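Local atomic coordinates of ecdysteroid-phosphate phosphatase (Bombyx mori, PDB entry 3C7T), a protein that releases active ecdysteroids from their phosphate conjugates, ecdysone 22-phosphate above all, and also dephosphorylates phosphotyrosine, through the phosphoglycerate-mutase-like domain of a longer homodimeric protein. Residues L196-R207 with A229-V240; Y149-A157 with R168-D179. One frame throughout, in Å; residues are numbered along the deposited sequence.

Contact 1: residues L196-R207 with A229-V240; sequences LDQMVGALHRLR and ALGAMRGKPWDV
From Leu-196 to Leu-203, helix 193-204 runs nearly parallel to strand 230-235, the axes 11° apart and 8.9 Å at closest approach: the alpha/beta layering of the histidine phosphatase fold, here over the antiparallel pair 230-235 and 239-241 of the mixed sheet. Met-233 rises from the strand into the middle of the interface. Its sulfur rests on the helix backbone, SD 3.6 Å from Val-200 CA, and a bend at chi3 (83°) carries CE to the His-204 ring, 3.6 Å from NE2. Met-199 comes down alongside it from the helix, CE 3.9 Å from Met-233 CG and close to Gly-231, where the strand offers no side chain. Further on, Leu-203 CD2 makes a CH-pi contact over one face of the Trp-238 indole, 3.9 Å from the centroid of the six-membered ring; Gly-235 CA covers the opposite face. Arg-207 NH1 gives a 2.8 Å hydrogen bond to Trp-238 O, arriving above the carbonyl plane, and a salt bridge to Asp-239 OD1 whose hydrogen bond is weak, while Pro-237 CB lies over the guanidinium. Strand 5-11 flanks strand 230-235, its Val-7 touching Met-199, Leu-203 and Trp-238; Phe-256 of the second subunit packs on Leu-196 and Ala-229.

Contact 2: residues Y149-A157 with R168-D179; sequences YKPYVEMDA and RGEVAMQAAVND
Tyr-152 lays its ring flat over Ala-175, whose CB stands 3.5 Å from the ring centroid and only 8° off the normal, a nearly ideal CH-pi contact. With CG beside the backbone N (chi1 -62°), the ring extends along helix 162-179 toward the next turn. There Tyr-152 OH donates to Asp-179 OD2 at 2.7 Å, on the anti side of the carboxylate and 29° out of its plane, the two flat groups steeply inclined to each other. Replacing the Tyr-152 ring with an alanine side chain takes away both face and hydroxyl, and is likely to leave the Ala-175 methyl without its cover and the Asp-179 carboxylate without this donor. Beside the tyrosine, Val-153 turns CG2 to the helix, 3.7 Å from Arg-168 O and 4.1 Å from Val-171 CG1, while CG1 meets the aliphatic CD of Arg-168. Met-155 brings its SD over the centre of the Arg-168 guanidinium, 3.6 Å from CZ. This face-on approach keeps the sulfur clear of the N-H edges, which serve Glu-160 in a salt bridge and the carbonyl oxygens of Phe-119 and Glu-120. Glu-115 accepts the backbone N-H groups of Tyr-152 and Val-153, a second tie on the loop. The chemistry implies a division of labour: alanine admits the flat ring at close range, one phenol-carboxylate hydrogen bond spans the contact, and outside partners hold the guanidinium on which Met-155 lies.

How the contacts relate
Helix 162-179 joins the two contacts: it carries one side of contact 2, and on another side it packs against helix 193-204 and the Trp-238 loop of contact 1. Gln-174 NE2 probably donates to Ala-202 O, Met-173 SD lies near Met-199 N, and Val-177 touches the indole of Trp-238. Contact 1 is the more deeply buried, a helix-on-sheet layer built from methionine, leucine and tryptophan, with its ionic pair at one end. Contact 2 is only partly buried, a loop against a helix, and mixes alanine and valine packing with polar ends. Contact 1 also borders the second subunit, whereas contact 2 lies within one chain. Both approach the tungstate site without supplying its ligands.

Contact 1: residues L196-R207 with A229-V240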
# COMPACT_ATOMS: atom_id res chain seq x y z
N LEU A 196 -0.00 15.42 -16.33
CA LEU A 196 -1.45 15.59 -16.41
C LEU A 196 -1.81 16.91 -17.09
O LEU A 196 -2.59 16.92 -18.05
CB LEU A 196 -2.11 15.47 -15.03
CG LEU A 196 -2.33 14.04 -14.51
CD1 LEU A 196 -1.02 13.27 -14.25
CD2 LEU A 196 -3.17 14.08 -13.22
N ASP A 197 -1.22 18.02 -16.63
CA ASP A 197 -1.38 19.32 -17.31
C ASP A 197 -0.80 19.35 -18.73
O ASP A 197 -1.36 20.02 -19.62
CB ASP A 197 -0.78 20.46 -16.48
CG ASP A 197 -1.75 21.00 -15.43
OD1 ASP A 197 -2.90 20.51 -15.35
OD2 ASP A 197 -1.36 21.94 -14.70
N GLN A 198 0.29 18.63 -18.97
CA GLN A 198 0.84 18.52 -20.35
C GLN A 198 -0.14 17.83 -21.31
O GLN A 198 -0.31 18.25 -22.49
CB GLN A 198 2.16 17.77 -20.35
CG GLN A 198 3.31 18.55 -19.77
CD GLN A 198 4.57 17.75 -19.80
OE1 GLN A 198 4.76 16.84 -18.99
NE2 GLN A 198 5.44 18.07 -20.75
N MET A 199 -0.80 16.79 -20.83
CA MET A 199 -1.76 16.07 -21.66
C MET A 199 -2.95 16.94 -22.03
O MET A 199 -3.36 16.95 -23.20
CB MET A 199 -2.27 14.80 -20.96
CG MET A 199 -3.44 14.17 -21.69
SD MET A 199 -4.36 12.92 -20.79
CE MET A 199 -5.10 13.87 -19.45
N VAL A 200 -3.50 17.64 -21.05
CA VAL A 200 -4.62 18.55 -21.27
C VAL A 200 -4.22 19.62 -22.29
O VAL A 200 -4.92 19.85 -23.27
CB VAL A 200 -5.10 19.22 -19.96
CG1 VAL A 200 -6.16 20.31 -20.26
CG2 VAL A 200 -5.63 18.18 -18.98
N GLY A 201 -3.09 20.28 -22.05
CA GLY A 201 -2.58 21.29 -23.00
C GLY A 201 -2.31 20.78 -24.41
O GLY A 201 -2.56 21.50 -25.38
N ALA A 202 -1.78 19.56 -24.53
CA ALA A 202 -1.44 18.99 -25.85
C ALA A 202 -2.68 18.61 -26.64
O ALA A 202 -2.71 18.79 -27.85
CB ALA A 202 -0.53 17.78 -25.70
N LEU A 203 -3.69 18.10 -25.94
CA LEU A 203 -4.92 17.64 -26.59
C LEU A 203 -5.90 18.77 -26.91
O LEU A 203 -6.57 18.73 -27.95
CB LEU A 203 -5.58 16.50 -25.81
CG LEU A 203 -4.98 15.12 -26.11
CD1 LEU A 203 -3.54 15.01 -25.64
CD2 LEU A 203 -5.80 14.02 -25.48
N HIS A 204 -5.96 19.78 -26.05
CA HIS A 204 -6.69 21.00 -26.37
C HIS A 204 -6.09 21.71 -27.59
O HIS A 204 -6.83 22.26 -28.42
CB HIS A 204 -6.79 21.94 -25.16
CG HIS A 204 -7.85 21.54 -24.18
ND1 HIS A 204 -7.90 22.02 -22.89
CD2 HIS A 204 -8.89 20.68 -24.30
CE1 HIS A 204 -8.94 21.49 -22.27
NE2 HIS A 204 -9.55 20.67 -23.10
N ARG A 205 -4.77 21.66 -27.73
CA ARG A 205 -4.09 22.23 -28.90
C ARG A 205 -4.34 21.43 -30.19
O ARG A 205 -4.07 21.93 -31.29
CB ARG A 205 -2.60 22.43 -28.63
CG ARG A 205 -2.34 23.70 -27.84
CD ARG A 205 -0.93 23.77 -27.29
NE ARG A 205 -0.72 24.94 -26.43
CZ ARG A 205 -1.20 25.08 -25.19
NH1 ARG A 205 -1.96 24.13 -24.64
NH2 ARG A 205 -0.94 26.18 -24.51
N LEU A 206 -4.85 20.21 -30.07
CA LEU A 206 -5.24 19.41 -31.23
C LEU A 206 -6.64 19.77 -31.72
O LEU A 206 -7.04 19.38 -32.82
CB LEU A 206 -5.13 17.91 -30.96
CG LEU A 206 -3.72 17.31 -30.85
CD1 LEU A 206 -3.77 15.86 -30.40
CD2 LEU A 206 -2.96 17.43 -32.16
N ARG A 207 -7.38 20.52 -30.90
CA ARG A 207 -8.68 21.04 -31.30
C ARG A 207 -8.52 22.33 -32.10
O ARG A 207 -7.53 23.05 -31.96
CB ARG A 207 -9.57 21.31 -30.09
CG ARG A 207 -10.09 20.07 -29.37
CD ARG A 207 -10.74 20.46 -28.05
NE ARG A 207 -12.01 21.15 -28.25
CZ ARG A 207 -13.19 20.73 -27.80
NH1 ARG A 207 -13.30 19.61 -27.08
NH2 ARG A 207 -14.28 21.45 -28.05
N ALA A 229 -2.04 10.02 -9.25
CA ALA A 229 -3.15 10.86 -9.70
C ALA A 229 -3.43 10.57 -11.18
O ALA A 229 -2.51 10.50 -11.99
CB ALA A 229 -2.84 12.30 -9.51
N LEU A 230 -4.70 10.39 -11.49
CA LEU A 230 -5.13 9.99 -12.82
C LEU A 230 -5.98 11.10 -13.43
O LEU A 230 -6.96 11.57 -12.84
CB LEU A 230 -5.94 8.69 -12.76
CG LEU A 230 -6.45 8.13 -14.08
CD1 LEU A 230 -5.34 7.61 -15.00
CD2 LEU A 230 -7.49 7.03 -13.84
N GLY A 231 -5.55 11.52 -14.61
CA GLY A 231 -6.29 12.49 -15.39
C GLY A 231 -6.86 11.82 -16.62
O GLY A 231 -6.25 10.86 -17.15
N ALA A 232 -8.01 12.32 -17.08
CA ALA A 232 -8.72 11.74 -18.24
C ALA A 232 -9.25 12.77 -19.25
O ALA A 232 -9.78 13.83 -18.89
CB ALA A 232 -9.88 10.85 -17.76
N MET A 233 -9.07 12.42 -20.52
CA MET A 233 -9.72 13.10 -21.64
C MET A 233 -10.40 12.09 -22.54
O MET A 233 -9.95 10.94 -22.66
CB MET A 233 -8.70 13.94 -22.41
CG MET A 233 -8.11 15.05 -21.56
SD MET A 233 -7.11 16.20 -22.47
CE MET A 233 -8.37 17.30 -23.12
N ARG A 234 -11.48 12.53 -23.17
CA ARG A 234 -12.15 11.74 -24.20
C ARG A 234 -12.39 12.61 -25.41
O ARG A 234 -12.58 13.83 -25.29
CB ARG A 234 -13.48 11.18 -23.71
CG ARG A 234 -13.31 10.00 -22.80
CD ARG A 234 -14.60 9.29 -22.59
NE ARG A 234 -14.86 8.36 -23.68
CZ ARG A 234 -15.78 7.40 -23.65
NH1 ARG A 234 -16.53 7.25 -22.56
NH2 ARG A 234 -15.94 6.60 -24.69
N GLY A 235 -12.37 11.98 -26.57
CA GLY A 235 -12.57 12.65 -27.85
C GLY A 235 -12.37 11.69 -29.00
O GLY A 235 -12.34 10.48 -28.80
N LYS A 236 -12.24 12.22 -30.22
CA LYS A 236 -12.37 13.65 -30.50
C LYS A 236 -13.84 14.10 -30.41
O LYS A 236 -14.74 13.28 -30.54
CB LYS A 236 -11.84 13.95 -31.90
CG LYS A 236 -10.45 13.38 -32.19
CD LYS A 236 -9.84 14.03 -33.44
CE LYS A 236 -10.38 13.42 -34.71
NZ LYS A 236 -9.77 14.08 -35.91
N PRO A 237 -14.08 15.40 -30.15
CA PRO A 237 -13.08 16.41 -29.84
C PRO A 237 -12.71 16.25 -28.36
O PRO A 237 -13.54 15.80 -27.56
CB PRO A 237 -13.82 17.72 -30.06
CG PRO A 237 -15.22 17.39 -29.66
CD PRO A 237 -15.44 15.97 -30.12
N TRP A 238 -11.48 16.61 -28.01
CA TRP A 238 -10.94 16.29 -26.69
C TRP A 238 -11.54 17.10 -25.53
O TRP A 238 -11.35 18.32 -25.46
CB TRP A 238 -9.42 16.40 -26.72
CG TRP A 238 -8.82 15.48 -27.74
CD1 TRP A 238 -8.23 15.82 -28.93
CD2 TRP A 238 -8.77 14.05 -27.66
NE1 TRP A 238 -7.82 14.68 -29.59
CE2 TRP A 238 -8.14 13.58 -28.83
CE3 TRP A 238 -9.21 13.11 -26.70
CZ2 TRP A 238 -7.92 12.22 -29.07
CZ3 TRP A 238 -9.00 11.76 -26.95
CH2 TRP A 238 -8.35 11.33 -28.13
N ASP A 239 -12.27 16.41 -24.65
CA ASP A 239 -12.87 17.00 -23.43
C ASP A 239 -12.24 16.41 -22.14
O ASP A 239 -12.12 15.20 -22.01
CB ASP A 239 -14.38 16.69 -23.35
CG ASP A 239 -15.21 17.43 -24.39
OD1 ASP A 239 -15.19 18.68 -24.40
OD2 ASP A 239 -15.93 16.76 -25.16
N VAL A 240 -11.89 17.29 -21.20
CA VAL A 240 -11.50 16.88 -19.84
C VAL A 240 -12.71 16.33 -19.08
O VAL A 240 -13.69 17.04 -18.85
CB VAL A 240 -10.89 18.07 -19.02
CG1 VAL A 240 -10.78 17.71 -17.54
CG2 VAL A 240 -9.54 18.46 -19.58

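Contact 2: residues Y149-A157 with R168-D179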
# COMPACT_ATOMS: atom_id res chain seq x y z
N TYR A 149 10.44 -0.06 -30.04
CA TYR A 149 9.86 1.28 -30.05
C TYR A 149 10.90 2.34 -30.42
O TYR A 149 11.98 2.39 -29.83
CB TYR A 149 9.22 1.60 -28.70
CG TYR A 149 8.62 2.98 -28.66
CD1 TYR A 149 7.55 3.32 -29.50
CD2 TYR A 149 9.12 3.96 -27.80
CE1 TYR A 149 7.00 4.60 -29.47
CE2 TYR A 149 8.57 5.24 -27.77
CZ TYR A 149 7.51 5.55 -28.60
OH TYR A 149 6.96 6.81 -28.57
N LYS A 150 10.57 3.18 -31.39
CA LYS A 150 11.45 4.30 -31.77
C LYS A 150 10.82 5.62 -31.27
O LYS A 150 9.77 6.03 -31.75
CB LYS A 150 11.71 4.31 -33.28
CG LYS A 150 12.64 3.16 -33.75
CD LYS A 150 12.41 2.76 -35.21
CE LYS A 150 13.00 1.38 -35.54
NZ LYS A 150 12.24 0.24 -34.90
N PRO A 151 11.45 6.25 -30.24
CA PRO A 151 10.88 7.42 -29.56
C PRO A 151 10.68 8.63 -30.45
O PRO A 151 11.47 8.87 -31.36
CB PRO A 151 11.91 7.74 -28.48
CG PRO A 151 12.70 6.50 -28.31
CD PRO A 151 12.74 5.86 -29.66
N TYR A 152 9.64 9.41 -30.16
CA TYR A 152 9.38 10.67 -30.86
C TYR A 152 10.41 11.74 -30.57
O TYR A 152 10.69 12.59 -31.43
CB TYR A 152 7.99 11.21 -30.53
CG TYR A 152 6.88 10.29 -30.96
CD1 TYR A 152 6.69 9.98 -32.31
CD2 TYR A 152 6.01 9.74 -30.02
CE1 TYR A 152 5.66 9.12 -32.71
CE2 TYR A 152 4.99 8.89 -30.41
CZ TYR A 152 4.82 8.60 -31.75
OH TYR A 152 3.81 7.77 -32.12
N VAL A 153 10.96 11.71 -29.36
CA VAL A 153 11.91 12.71 -28.89
C VAL A 153 13.18 12.02 -28.43
O VAL A 153 13.16 11.08 -27.63
CB VAL A 153 11.33 13.59 -27.75
CG1 VAL A 153 12.42 14.45 -27.13
CG2 VAL A 153 10.19 14.47 -28.26
N GLU A 154 14.28 12.50 -28.99
CA GLU A 154 15.62 12.18 -28.55
C GLU A 154 15.96 13.27 -27.56
O GLU A 154 15.75 14.46 -27.84
CB GLU A 154 16.55 12.24 -29.76
CG GLU A 154 18.05 12.32 -29.45
CD GLU A 154 18.71 10.95 -29.44
OE1 GLU A 154 18.90 10.37 -30.54
OE2 GLU A 154 19.04 10.46 -28.33
N MET A 155 16.48 12.90 -26.39
CA MET A 155 16.76 13.92 -25.39
C MET A 155 18.14 13.76 -24.74
O MET A 155 18.59 12.65 -24.47
CB MET A 155 15.65 13.93 -24.34
CG MET A 155 15.65 15.12 -23.43
SD MET A 155 14.76 14.66 -21.95
CE MET A 155 15.76 13.30 -21.34
N ASP A 156 18.81 14.89 -24.50
CA ASP A 156 20.14 14.86 -23.93
C ASP A 156 20.17 15.17 -22.42
O ASP A 156 19.11 15.34 -21.79
CB ASP A 156 21.09 15.76 -24.74
CG ASP A 156 21.04 17.21 -24.30
OD1 ASP A 156 19.94 17.71 -23.94
OD2 ASP A 156 22.11 17.86 -24.33
N ALA A 157 21.37 15.23 -21.87
CA ALA A 157 21.60 15.39 -20.43
C ALA A 157 21.63 16.85 -19.97
O ALA A 157 21.89 17.14 -18.79
CB ALA A 157 22.90 14.67 -20.02
N ARG A 168 8.81 19.59 -26.20
CA ARG A 168 9.14 18.17 -26.07
C ARG A 168 7.88 17.37 -25.77
O ARG A 168 7.53 16.43 -26.50
CB ARG A 168 10.04 17.97 -24.84
CG ARG A 168 11.51 18.11 -25.02
CD ARG A 168 12.26 17.10 -24.18
NE ARG A 168 12.49 17.51 -22.80
CZ ARG A 168 11.93 16.94 -21.73
NH1 ARG A 168 11.07 15.93 -21.86
NH2 ARG A 168 12.23 17.38 -20.52
N GLY A 169 7.22 17.71 -24.67
CA GLY A 169 6.06 16.95 -24.19
C GLY A 169 4.92 16.94 -25.19
O GLY A 169 4.29 15.89 -25.43
N GLU A 170 4.65 18.11 -25.76
CA GLU A 170 3.59 18.29 -26.73
C GLU A 170 3.86 17.51 -28.02
O GLU A 170 2.96 16.86 -28.54
CB GLU A 170 3.41 19.78 -27.03
CG GLU A 170 2.27 20.10 -28.01
CD GLU A 170 2.22 21.58 -28.32
OE1 GLU A 170 1.86 22.36 -27.42
OE2 GLU A 170 2.55 21.96 -29.47
N VAL A 171 5.10 17.56 -28.51
CA VAL A 171 5.49 16.79 -29.71
C VAL A 171 5.20 15.31 -29.49
O VAL A 171 4.55 14.68 -30.32
CB VAL A 171 6.98 17.03 -30.10
CG1 VAL A 171 7.52 15.95 -31.03
CG2 VAL A 171 7.13 18.38 -30.75
N ALA A 172 5.64 14.77 -28.35
CA ALA A 172 5.48 13.34 -28.06
C ALA A 172 4.00 12.97 -27.88
O ALA A 172 3.54 11.98 -28.44
CB ALA A 172 6.29 12.93 -26.83
N MET A 173 3.27 13.78 -27.13
CA MET A 173 1.87 13.47 -26.82
C MET A 173 0.95 13.63 -28.02
O MET A 173 0.05 12.81 -28.21
CB MET A 173 1.37 14.33 -25.67
CG MET A 173 1.92 13.90 -24.31
SD MET A 173 1.35 14.98 -22.98
CE MET A 173 1.84 14.04 -21.52
N GLN A 174 1.17 14.66 -28.82
CA GLN A 174 0.38 14.81 -30.06
C GLN A 174 0.72 13.73 -31.08
O GLN A 174 -0.17 13.17 -31.72
CB GLN A 174 0.56 16.20 -30.65
CG GLN A 174 0.05 17.32 -29.74
CD GLN A 174 0.03 18.67 -30.44
OE1 GLN A 174 0.76 18.89 -31.42
NE2 GLN A 174 -0.80 19.58 -29.95
N ALA A 175 2.01 13.44 -31.23
CA ALA A 175 2.41 12.35 -32.11
C ALA A 175 1.73 11.03 -31.72
O ALA A 175 1.16 10.36 -32.57
CB ALA A 175 3.92 12.20 -32.16
N ALA A 176 1.76 10.70 -30.42
CA ALA A 176 1.13 9.47 -29.92
C ALA A 176 -0.36 9.42 -30.22
O ALA A 176 -0.87 8.38 -30.60
CB ALA A 176 1.37 9.30 -28.40
N VAL A 177 -1.04 10.55 -30.03
CA VAL A 177 -2.49 10.63 -30.23
C VAL A 177 -2.84 10.60 -31.74
O VAL A 177 -3.79 9.92 -32.17
CB VAL A 177 -3.08 11.88 -29.55
CG1 VAL A 177 -4.49 12.15 -30.01
CG2 VAL A 177 -3.06 11.71 -28.03
N ASN A 178 -2.06 11.32 -32.54
CA ASN A 178 -2.21 11.27 -34.01
C ASN A 178 -1.94 9.89 -34.61
O ASN A 178 -2.74 9.41 -35.43
CB ASN A 178 -1.37 12.34 -34.68
CG ASN A 178 -1.95 13.74 -34.49
OD1 ASN A 178 -3.16 13.92 -34.41
ND2 ASN A 178 -1.08 14.73 -34.41
N ASP A 179 -0.85 9.25 -34.18
CA ASP A 179 -0.44 7.94 -34.71
C ASP A 179 -1.29 6.72 -34.33
O ASP A 179 -1.14 5.65 -34.93
CB ASP A 179 1.03 7.67 -34.36
CG ASP A 179 1.98 8.68 -34.98
OD1 ASP A 179 1.53 9.54 -35.77
OD2 ASP A 179 3.19 8.62 -34.65